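PDB 3E99: benzoate 1,2-dioxygenase beta subunit from Burkholderia mallei ATCC 23344, which belongs to an enzyme that dihydroxylates the aromatic ring of benzoate, and probably plays a structural part beside the catalytic alpha subunit. Local coordinates for residues A[87-93]-A[113-119]; A[94-98]-A[109-113]. All blocks are in the same frame, centred on the assembly; numbering follows the deposited sequence.

Contact 1: A[87-93]-A[113-119]; sequences DTRTSHN and WHTLSYR
Thr-115 sets its side chain over one face of the His-92 imidazole: OG1 stands 3.7 Å from CD2, offset toward the rim, and CG2 makes a CH-pi contact 4.2 Å from the ring centroid. With OG1 beside the backbone N (chi1 -56°) and CG2 on the side of the carbonyl carbon, both branches face the ring. A water accepts from Asn-93 N and donates to Thr-115 OG1, which also bonds to His-163 O. On the other face of the sheet Asn-93 ND2 gives a nearly straight 2.9 Å bond to His-114 O; the oxygen lies in the asparagine's amide plane, while the N-H comes in tilted from the carbonyl plane. Arg-89 and Tyr-118 run side by side there, NH1 4.2 Å from CE2, with guanidinium and ring planes 36° apart. Behind these groups, paired backbone bonds join Arg-89 to Tyr-118 and Ser-91 to Leu-116. Asp-22 takes bonds from His-92 ND1 and Thr-90 OG1, while Ile-164 OXT bonds His-92 NE2, fixing the ring's rotation. Arg-89 NH1 forms a salt bridge with Asp-153 of the second subunit. Helix 7-22 packs on the His-92 side, and strand 122-135 continues the sheet beyond 113-119.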
ATOM      1  N   ASP A  87      19.799   4.924 -13.733  1.00 35.98           N
ATOM      2  CA  ASP A  87      18.509   5.479 -14.079  1.00 35.29           C
ATOM      3  C   ASP A  87      17.739   5.701 -12.797  1.00 32.80           C
ATOM      4  O   ASP A  87      18.174   5.243 -11.729  1.00 35.24           O
ATOM      5  CB  ASP A  87      17.754   4.503 -14.982  1.00 35.42           C
ATOM      6  CG  ASP A  87      16.561   5.151 -15.685  1.00 39.06           C
ATOM      7  OD1 ASP A  87      16.429   6.393 -15.649  1.00 40.90           O
ATOM      8  OD2 ASP A  87      15.754   4.398 -16.265  1.00 50.30           O
ATOM      9  N   THR A  88      16.606   6.396 -12.906  1.00 30.32           N
ATOM     10  CA  THR A  88      15.638   6.545 -11.811  1.00 31.97           C
ATOM     11  C   THR A  88      14.606   5.427 -11.863  1.00 28.57           C
ATOM     12  O   THR A  88      13.887   5.296 -12.861  1.00 29.76           O
ATOM     13  CB  THR A  88      14.896   7.877 -11.928  1.00 30.76           C
ATOM     14  OG1 THR A  88      15.847   8.956 -11.910  1.00 33.15           O
ATOM     15  CG2 THR A  88      13.953   8.073 -10.769  1.00 28.51           C
ATOM     16  N   ARG A  89      14.568   4.590 -10.827  1.00 23.84           N
ATOM     17  CA  ARG A  89      13.584   3.509 -10.756  1.00 25.23           C
ATOM     18  C   ARG A  89      12.456   3.963  -9.863  1.00 24.36           C
ATOM     19  O   ARG A  89      12.705   4.451  -8.778  1.00 28.72           O
ATOM     20  CB  ARG A  89      14.213   2.247 -10.204  1.00 25.50           C
ATOM     21  CG  ARG A  89      15.438   1.792 -11.027  1.00 27.56           C
ATOM     22  CD  ARG A  89      16.182   0.735 -10.321  1.00 37.47           C
ATOM     23  NE  ARG A  89      17.488   0.531 -10.928  1.00 45.51           N
ATOM     24  CZ  ARG A  89      18.559   0.065 -10.296  1.00 46.44           C
ATOM     25  NH1 ARG A  89      18.500  -0.242  -9.014  1.00 39.95           N
ATOM     26  NH2 ARG A  89      19.705  -0.096 -10.961  1.00 42.19           N
ATOM     27  N   THR A  90      11.220   3.822 -10.326  1.00 24.09           N
ATOM     28  CA  THR A  90      10.073   4.324  -9.560  1.00 22.52           C
ATOM     29  C   THR A  90       9.164   3.129  -9.278  1.00 23.23           C
ATOM     30  O   THR A  90       9.171   2.133 -10.026  1.00 22.64           O
ATOM     31  CB  THR A  90       9.273   5.433 -10.287  1.00 25.77           C
ATOM     32  OG1 THR A  90       8.788   4.956 -11.544  1.00 21.37           O
ATOM     33  CG2 THR A  90      10.123   6.710 -10.528  1.00 23.35           C
ATOM     34  N   SER A  91       8.377   3.251  -8.228  1.00 23.51           N
ATOM     35  CA  SER A  91       7.428   2.207  -7.844  1.00 22.65           C
ATOM     36  C   SER A  91       6.204   2.882  -7.249  1.00 21.42           C
ATOM     37  O   SER A  91       6.260   3.459  -6.169  1.00 20.40           O
ATOM     38  CB  SER A  91       8.017   1.246  -6.834  1.00 24.32           C
ATOM     39  OG  SER A  91       7.162   0.115  -6.649  1.00 27.43           O
ATOM     40  N   HIS A  92       5.107   2.855  -8.009  1.00 23.24           N
ATOM     41  CA  HIS A  92       3.817   3.366  -7.563  1.00 20.51           C
ATOM     42  C   HIS A  92       3.118   2.354  -6.658  1.00 19.10           C
ATOM     43  O   HIS A  92       3.212   1.134  -6.879  1.00 22.03           O
ATOM     44  CB  HIS A  92       2.901   3.655  -8.763  1.00 23.31           C
ATOM     45  CG  HIS A  92       3.281   4.878  -9.525  1.00 22.81           C
ATOM     46  ND1 HIS A  92       4.491   5.003 -10.173  1.00 21.90           N
ATOM     47  CD2 HIS A  92       2.612   6.040  -9.734  1.00 22.25           C
ATOM     48  CE1 HIS A  92       4.558   6.201 -10.718  1.00 24.87           C
ATOM     49  NE2 HIS A  92       3.427   6.840 -10.484  1.00 22.95           N
ATOM     50  N   ASN A  93       2.393   2.890  -5.661  1.00 21.79           N
ATOM     51  CA  ASN A  93       1.669   2.098  -4.670  1.00 23.13           C
ATOM     52  C   ASN A  93       0.343   2.770  -4.432  1.00 22.29           C
ATOM     53  O   ASN A  93       0.281   3.843  -3.818  1.00 21.28           O
ATOM     54  CB  ASN A  93       2.440   1.988  -3.356  1.00 24.56           C
ATOM     55  CG  ASN A  93       3.833   1.344  -3.529  1.00 21.78           C
ATOM     56  OD1 ASN A  93       4.004   0.099  -3.488  1.00 26.06           O
ATOM     57  ND2 ASN A  93       4.849   2.202  -3.655  1.00 22.78           N
ATOM     58  N   TRP A 113      -1.727   7.455  -2.528  1.00 22.37           N
ATOM     59  CA  TRP A 113      -0.640   6.853  -3.260  1.00 20.93           C
ATOM     60  C   TRP A 113       0.677   7.310  -2.659  1.00 21.79           C
ATOM     61  O   TRP A 113       0.761   8.271  -1.871  1.00 23.08           O
ATOM     62  CB  TRP A 113      -0.754   7.215  -4.773  1.00 19.06           C
ATOM     63  CG  TRP A 113      -0.798   8.677  -4.959  1.00 21.71           C
ATOM     64  CD1 TRP A 113      -1.935   9.451  -5.115  1.00 23.88           C
ATOM     65  CD2 TRP A 113       0.305   9.581  -5.018  1.00 23.58           C
ATOM     66  NE1 TRP A 113      -1.597  10.747  -5.253  1.00 25.89           N
ATOM     67  CE2 TRP A 113      -0.236  10.874  -5.208  1.00 27.58           C
ATOM     68  CE3 TRP A 113       1.704   9.436  -4.962  1.00 23.90           C
ATOM     69  CZ2 TRP A 113       0.547  12.000  -5.287  1.00 23.84           C
ATOM     70  CZ3 TRP A 113       2.475  10.546  -5.069  1.00 22.36           C
ATOM     71  CH2 TRP A 113       1.904  11.829  -5.235  1.00 24.47           C
ATOM     72  N   HIS A 114       1.699   6.533  -2.963  1.00 22.66           N
ATOM     73  CA  HIS A 114       3.026   6.696  -2.431  1.00 19.25           C
ATOM     74  C   HIS A 114       3.924   6.110  -3.518  1.00 19.38           C
ATOM     75  O   HIS A 114       3.898   4.927  -3.830  1.00 22.07           O
ATOM     76  CB  HIS A 114       3.206   5.965  -1.088  1.00 20.09           C
ATOM     77  CG  HIS A 114       4.595   6.015  -0.530  1.00 18.30           C
ATOM     78  ND1 HIS A 114       5.117   5.018   0.268  1.00 23.23           N
ATOM     79  CD2 HIS A 114       5.574   6.945  -0.655  1.00 25.70           C
ATOM     80  CE1 HIS A 114       6.351   5.342   0.630  1.00 22.73           C
ATOM     81  NE2 HIS A 114       6.658   6.500   0.064  1.00 20.90           N
ATOM     82  N   THR A 115       4.694   6.980  -4.139  1.00 20.82           N
ATOM     83  CA  THR A 115       5.636   6.582  -5.101  1.00 22.00           C
ATOM     84  C   THR A 115       6.986   6.661  -4.453  1.00 20.47           C
ATOM     85  O   THR A 115       7.358   7.695  -3.905  1.00 23.24           O
ATOM     86  CB  THR A 115       5.617   7.539  -6.304  1.00 21.61           C
ATOM     87  OG1 THR A 115       4.286   7.575  -6.817  1.00 25.81           O
ATOM     88  CG2 THR A 115       6.573   6.998  -7.390  1.00 21.04           C
ATOM     89  N   LEU A 116       7.729   5.576  -4.573  1.00 22.00           N
ATOM     90  CA  LEU A 116       9.084   5.518  -4.098  1.00 21.86           C
ATOM     91  C   LEU A 116       9.987   5.639  -5.344  1.00 23.83           C
ATOM     92  O   LEU A 116       9.642   5.152  -6.396  1.00 24.59           O
ATOM     93  CB  LEU A 116       9.270   4.202  -3.356  1.00 21.82           C
ATOM     94  CG  LEU A 116       8.709   4.203  -1.934  1.00 21.35           C
ATOM     95  CD1 LEU A 116       8.393   2.794  -1.478  1.00 24.16           C
ATOM     96  CD2 LEU A 116       9.653   4.936  -0.954  1.00 23.43           C
ATOM     97  N   SER A 117      11.119   6.318  -5.236  1.00 22.06           N
ATOM     98  CA  SER A 117      11.915   6.598  -6.392  1.00 25.14           C
ATOM     99  C   SER A 117      13.353   6.435  -5.977  1.00 26.74           C
ATOM    100  O   SER A 117      13.720   6.721  -4.826  1.00 30.04           O
ATOM    101  CB  SER A 117      11.587   8.027  -6.856  1.00 28.58           C
ATOM    102  OG  SER A 117      12.256   8.369  -8.031  1.00 33.15           O
ATOM    103  N   TYR A 118      14.157   5.860  -6.846  1.00 25.42           N
ATOM    104  CA  TYR A 118      15.538   5.608  -6.469  1.00 23.05           C
ATOM    105  C   TYR A 118      16.411   5.833  -7.657  1.00 25.12           C
ATOM    106  O   TYR A 118      16.117   5.349  -8.731  1.00 25.85           O
ATOM    107  CB  TYR A 118      15.733   4.172  -5.964  1.00 27.26           C
ATOM    108  CG  TYR A 118      17.165   3.823  -5.672  1.00 28.37           C
ATOM    109  CD1 TYR A 118      17.745   4.172  -4.468  1.00 29.01           C
ATOM    110  CD2 TYR A 118      17.946   3.161  -6.613  1.00 29.26           C
ATOM    111  CE1 TYR A 118      19.054   3.857  -4.198  1.00 39.87           C
ATOM    112  CE2 TYR A 118      19.263   2.866  -6.352  1.00 32.52           C
ATOM    113  CZ  TYR A 118      19.806   3.203  -5.155  1.00 35.42           C
ATOM    114  OH  TYR A 118      21.136   2.870  -4.913  1.00 43.09           O
ATOM    115  N   ARG A 119      17.480   6.592  -7.425  0.50 26.73           N
ATOM    116  CA  ARG A 119      18.595   6.704  -8.340  0.50 28.57           C
ATOM    117  C   ARG A 119      19.866   6.707  -7.492  0.50 30.27           C
ATOM    118  O   ARG A 119      20.032   7.550  -6.604  0.50 28.33           O
ATOM    119  CB  ARG A 119      18.507   7.990  -9.154  0.50 28.89           C
ATOM    120  CG  ARG A 119      19.516   8.043 -10.271  0.50 27.68           C
ATOM    121  CD  ARG A 119      19.372   9.294 -11.116  0.50 33.40           C
ATOM    122  NE  ARG A 119      20.338   9.281 -12.211  0.50 33.41           N
ATOM    123  CZ  ARG A 119      21.637   9.556 -12.094  0.50 36.04           C
ATOM    124  NH1 ARG A 119      22.181   9.885 -10.921  0.50 37.28           N
ATOM    125  NH2 ARG A 119      22.403   9.495 -13.173  0.50 33.47           N
TER
HETATM  126  O   HOH W   1      17.954   9.239 -14.615  1.00 68.09           O
HETATM  127  O   HOH W   2       1.977   5.929  -6.323  1.00 18.84           O

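Contact 2: A[94-98]-A[109-113]; sequences IANVE and VRFNW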
ATOM      1  N   ILE A  94      -0.708   2.180  -4.984  1.00 22.62           N
ATOM      2  CA  ILE A  94      -2.048   2.788  -5.008  1.00 21.80           C
ATOM      3  C   ILE A  94      -2.821   2.113  -3.897  1.00 25.90           C
ATOM      4  O   ILE A  94      -2.929   0.872  -3.892  1.00 28.72           O
ATOM      5  CB  ILE A  94      -2.749   2.527  -6.364  1.00 21.90           C
ATOM      6  CG1 ILE A  94      -1.950   3.077  -7.587  1.00 31.03           C
ATOM      7  CG2 ILE A  94      -4.249   3.034  -6.358  1.00 18.57           C
ATOM      8  CD1 ILE A  94      -1.651   4.490  -7.503  1.00 41.23           C
ATOM      9  N   ALA A  95      -3.394   2.919  -2.994  1.00 25.05           N
ATOM     10  CA  ALA A  95      -4.012   2.428  -1.747  1.00 22.84           C
ATOM     11  C   ALA A  95      -5.358   3.113  -1.507  1.00 21.73           C
ATOM     12  O   ALA A  95      -5.628   4.223  -1.967  1.00 21.83           O
ATOM     13  CB  ALA A  95      -3.080   2.730  -0.544  1.00 24.90           C
ATOM     14  N   ASN A  96      -6.195   2.442  -0.756  1.00 21.37           N
ATOM     15  CA  ASN A  96      -7.388   3.044  -0.173  1.00 23.95           C
ATOM     16  C   ASN A  96      -8.310   3.594  -1.256  1.00 21.76           C
ATOM     17  O   ASN A  96      -8.840   4.707  -1.173  1.00 24.70           O
ATOM     18  CB  ASN A  96      -7.014   4.141   0.849  1.00 23.42           C
ATOM     19  CG  ASN A  96      -6.324   3.617   2.116  1.00 21.80           C
ATOM     20  OD1 ASN A  96      -5.539   2.673   2.100  1.00 24.23           O
ATOM     21  ND2 ASN A  96      -6.577   4.303   3.231  1.00 24.23           N
ATOM     22  N   VAL A  97      -8.502   2.785  -2.273  1.00 24.30           N
ATOM     23  CA  VAL A  97      -9.315   3.189  -3.419  1.00 20.88           C
ATOM     24  C   VAL A  97     -10.813   3.158  -3.054  1.00 21.95           C
ATOM     25  O   VAL A  97     -11.316   2.153  -2.615  1.00 24.06           O
ATOM     26  CB  VAL A  97      -9.091   2.316  -4.645  1.00 21.75           C
ATOM     27  CG1 VAL A  97      -9.953   2.879  -5.820  1.00 22.29           C
ATOM     28  CG2 VAL A  97      -7.573   2.256  -5.031  1.00 18.07           C
ATOM     29  N   GLU A  98     -11.480   4.288  -3.253  1.00 23.44           N
ATOM     30  CA  GLU A  98     -12.899   4.439  -3.022  1.00 24.36           C
ATOM     31  C   GLU A  98     -13.597   4.949  -4.244  1.00 23.41           C
ATOM     32  O   GLU A  98     -13.192   5.955  -4.812  1.00 24.42           O
ATOM     33  CB  GLU A  98     -13.141   5.438  -1.927  1.00 23.45           C
ATOM     34  CG  GLU A  98     -12.612   4.958  -0.556  1.00 24.69           C
ATOM     35  CD  GLU A  98     -12.871   5.998   0.470  1.00 25.15           C
ATOM     36  OE1 GLU A  98     -14.025   6.094   0.944  1.00 27.17           O
ATOM     37  OE2 GLU A  98     -11.963   6.775   0.733  1.00 25.63           O
ATOM     38  N   VAL A 109     -13.294   7.872  -8.941  1.00 25.68           N
ATOM     39  CA  VAL A 109     -12.737   7.234  -7.753  1.00 25.42           C
ATOM     40  C   VAL A 109     -11.700   8.165  -7.121  1.00 23.99           C
ATOM     41  O   VAL A 109     -11.139   9.042  -7.807  1.00 25.08           O
ATOM     42  CB  VAL A 109     -12.046   5.901  -8.110  1.00 29.35           C
ATOM     43  CG1 VAL A 109     -13.098   4.896  -8.688  1.00 31.19           C
ATOM     44  CG2 VAL A 109     -10.942   6.149  -9.121  1.00 25.09           C
ATOM     45  N   ARG A 110     -11.439   7.976  -5.840  1.00 23.12           N
ATOM     46  CA  ARG A 110     -10.307   8.632  -5.179  1.00 22.77           C
ATOM     47  C   ARG A 110      -9.425   7.590  -4.561  1.00 23.74           C
ATOM     48  O   ARG A 110      -9.869   6.456  -4.268  1.00 21.39           O
ATOM     49  CB  ARG A 110     -10.769   9.595  -4.107  1.00 23.72           C
ATOM     50  CG  ARG A 110     -11.398   8.959  -2.909  1.00 25.17           C
ATOM     51  CD  ARG A 110     -11.732   9.940  -1.871  1.00 28.57           C
ATOM     52  NE  ARG A 110     -10.580  10.469  -1.165  1.00 26.96           N
ATOM     53  CZ  ARG A 110     -10.577  11.640  -0.537  1.00 33.98           C
ATOM     54  NH1 ARG A 110     -11.656  12.421  -0.524  1.00 33.84           N
ATOM     55  NH2 ARG A 110      -9.504  12.020   0.129  1.00 26.72           N
ATOM     56  N   PHE A 111      -8.169   7.948  -4.323  1.00 21.42           N
ATOM     57  CA  PHE A 111      -7.231   6.970  -3.763  1.00 23.13           C
ATOM     58  C   PHE A 111      -6.014   7.685  -3.186  1.00 20.16           C
ATOM     59  O   PHE A 111      -5.753   8.843  -3.532  1.00 22.96           O
ATOM     60  CB  PHE A 111      -6.819   5.839  -4.779  1.00 23.26           C
ATOM     61  CG  PHE A 111      -6.142   6.325  -6.035  1.00 19.29           C
ATOM     62  CD1 PHE A 111      -4.767   6.588  -6.075  1.00 18.27           C
ATOM     63  CD2 PHE A 111      -6.882   6.621  -7.146  1.00 25.43           C
ATOM     64  CE1 PHE A 111      -4.181   7.058  -7.194  1.00 19.75           C
ATOM     65  CE2 PHE A 111      -6.294   7.120  -8.263  1.00 21.73           C
ATOM     66  CZ  PHE A 111      -4.934   7.335  -8.306  1.00 24.88           C
ATOM     67  N   ASN A 112      -5.294   7.026  -2.261  1.00 20.31           N
ATOM     68  CA  ASN A 112      -4.018   7.554  -1.760  1.00 21.02           C
ATOM     69  C   ASN A 112      -2.902   6.862  -2.510  1.00 24.00           C
ATOM     70  O   ASN A 112      -3.082   5.762  -3.041  1.00 22.05           O
ATOM     71  CB  ASN A 112      -3.895   7.299  -0.247  1.00 22.79           C
ATOM     72  CG  ASN A 112      -4.911   8.080   0.550  1.00 22.55           C
ATOM     73  OD1 ASN A 112      -5.521   9.013   0.011  1.00 22.79           O
ATOM     74  ND2 ASN A 112      -5.099   7.724   1.834  1.00 20.76           N
ATOM     75  N   TRP A 113      -1.727   7.455  -2.528  1.00 22.37           N
ATOM     76  CA  TRP A 113      -0.640   6.853  -3.260  1.00 20.93           C
ATOM     77  C   TRP A 113       0.677   7.310  -2.659  1.00 21.79           C
ATOM     78  O   TRP A 113       0.761   8.271  -1.871  1.00 23.08           O
ATOM     79  CB  TRP A 113      -0.754   7.215  -4.773  1.00 19.06           C
ATOM     80  CG  TRP A 113      -0.798   8.677  -4.959  1.00 21.71           C
ATOM     81  CD1 TRP A 113      -1.935   9.451  -5.115  1.00 23.88           C
ATOM     82  CD2 TRP A 113       0.305   9.581  -5.018  1.00 23.58           C
ATOM     83  NE1 TRP A 113      -1.597  10.747  -5.253  1.00 25.89           N
ATOM     84  CE2 TRP A 113      -0.236  10.874  -5.208  1.00 27.58           C
ATOM     85  CE3 TRP A 113       1.704   9.436  -4.962  1.00 23.90           C
ATOM     86  CZ2 TRP A 113       0.547  12.000  -5.287  1.00 23.84           C
ATOM     87  CZ3 TRP A 113       2.475  10.546  -5.069  1.00 22.36           C
ATOM     88  CH2 TRP A 113       1.904  11.829  -5.235  1.00 24.47           C
TER
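The Phe-111 ring meets Ile-94 obliquely: CD1 of the ring is 3.6 Å from Ile-94 CG2, and CE1 is equally close to Ile-94 CD1. With CG between the backbone N and the carbonyl carbon (chi1 60°), the ring stands off the sheet and leans toward Ile-94, while its CB rests 3.7 Å from Val-97 CG2. Tyr-132 meets the ring edge-to-face, and Leu-14 of helix 7-22 packs against it. The Asn-96 and Asn-112 amides, on the other side of the sheet, have planes 27° apart; their ND2 atoms, both donors, lie 4.0 Å from each other and do not bond. The guanidinium of Arg-110 and the carboxylate of Glu-98 are turned 38° apart; OE2 lies well out of the guanidinium plane, so this is a proximity of charges without a bond.

Two pairs of backbone bonds hold the strands, Ala-95 with Asn-112 and Glu-98 with Arg-110. Between them the register shifts by one at a beta bulge, where Asn-96 takes positive phi and psi. Glu-98 N to Arg-110 O, at 2.9 Å, is almost straight.

Glu-98 forms its salt bridge with Arg-19 of the third subunit, where Asn-112 ND2 bonds to His-92 O and Asn-96 OD1 accepts from Ile-94 N. The chemistry is thus divided: hydrocarbon faces the helix of its own chain, whereas amides and charges serve the subunit interface.

Overall arrangement
Contacts 1 and 2 are successive parts of one antiparallel hairpin, made by strands 89-103 and 106-119, with centres about 17 Å apart. Along the chain the order is 87-93, 94-98, 109-113, 113-119, so contact 2 is nested inside contact 1, nearer the turn, and Trp-113 belongs to both. Strand 89-103 is outermost in the chain's six-stranded mixed sheet, and 122-135 follows on the far side of 106-119. Helix 7-22 packs against one face along both contacts. The other face, and the backbone edge of strand 89-103, meet neighbouring copies: the second subunit mainly at contact 1, the third mainly at contact 2. The hairpin thus links the NTF2-like fold to the three-chain assembly.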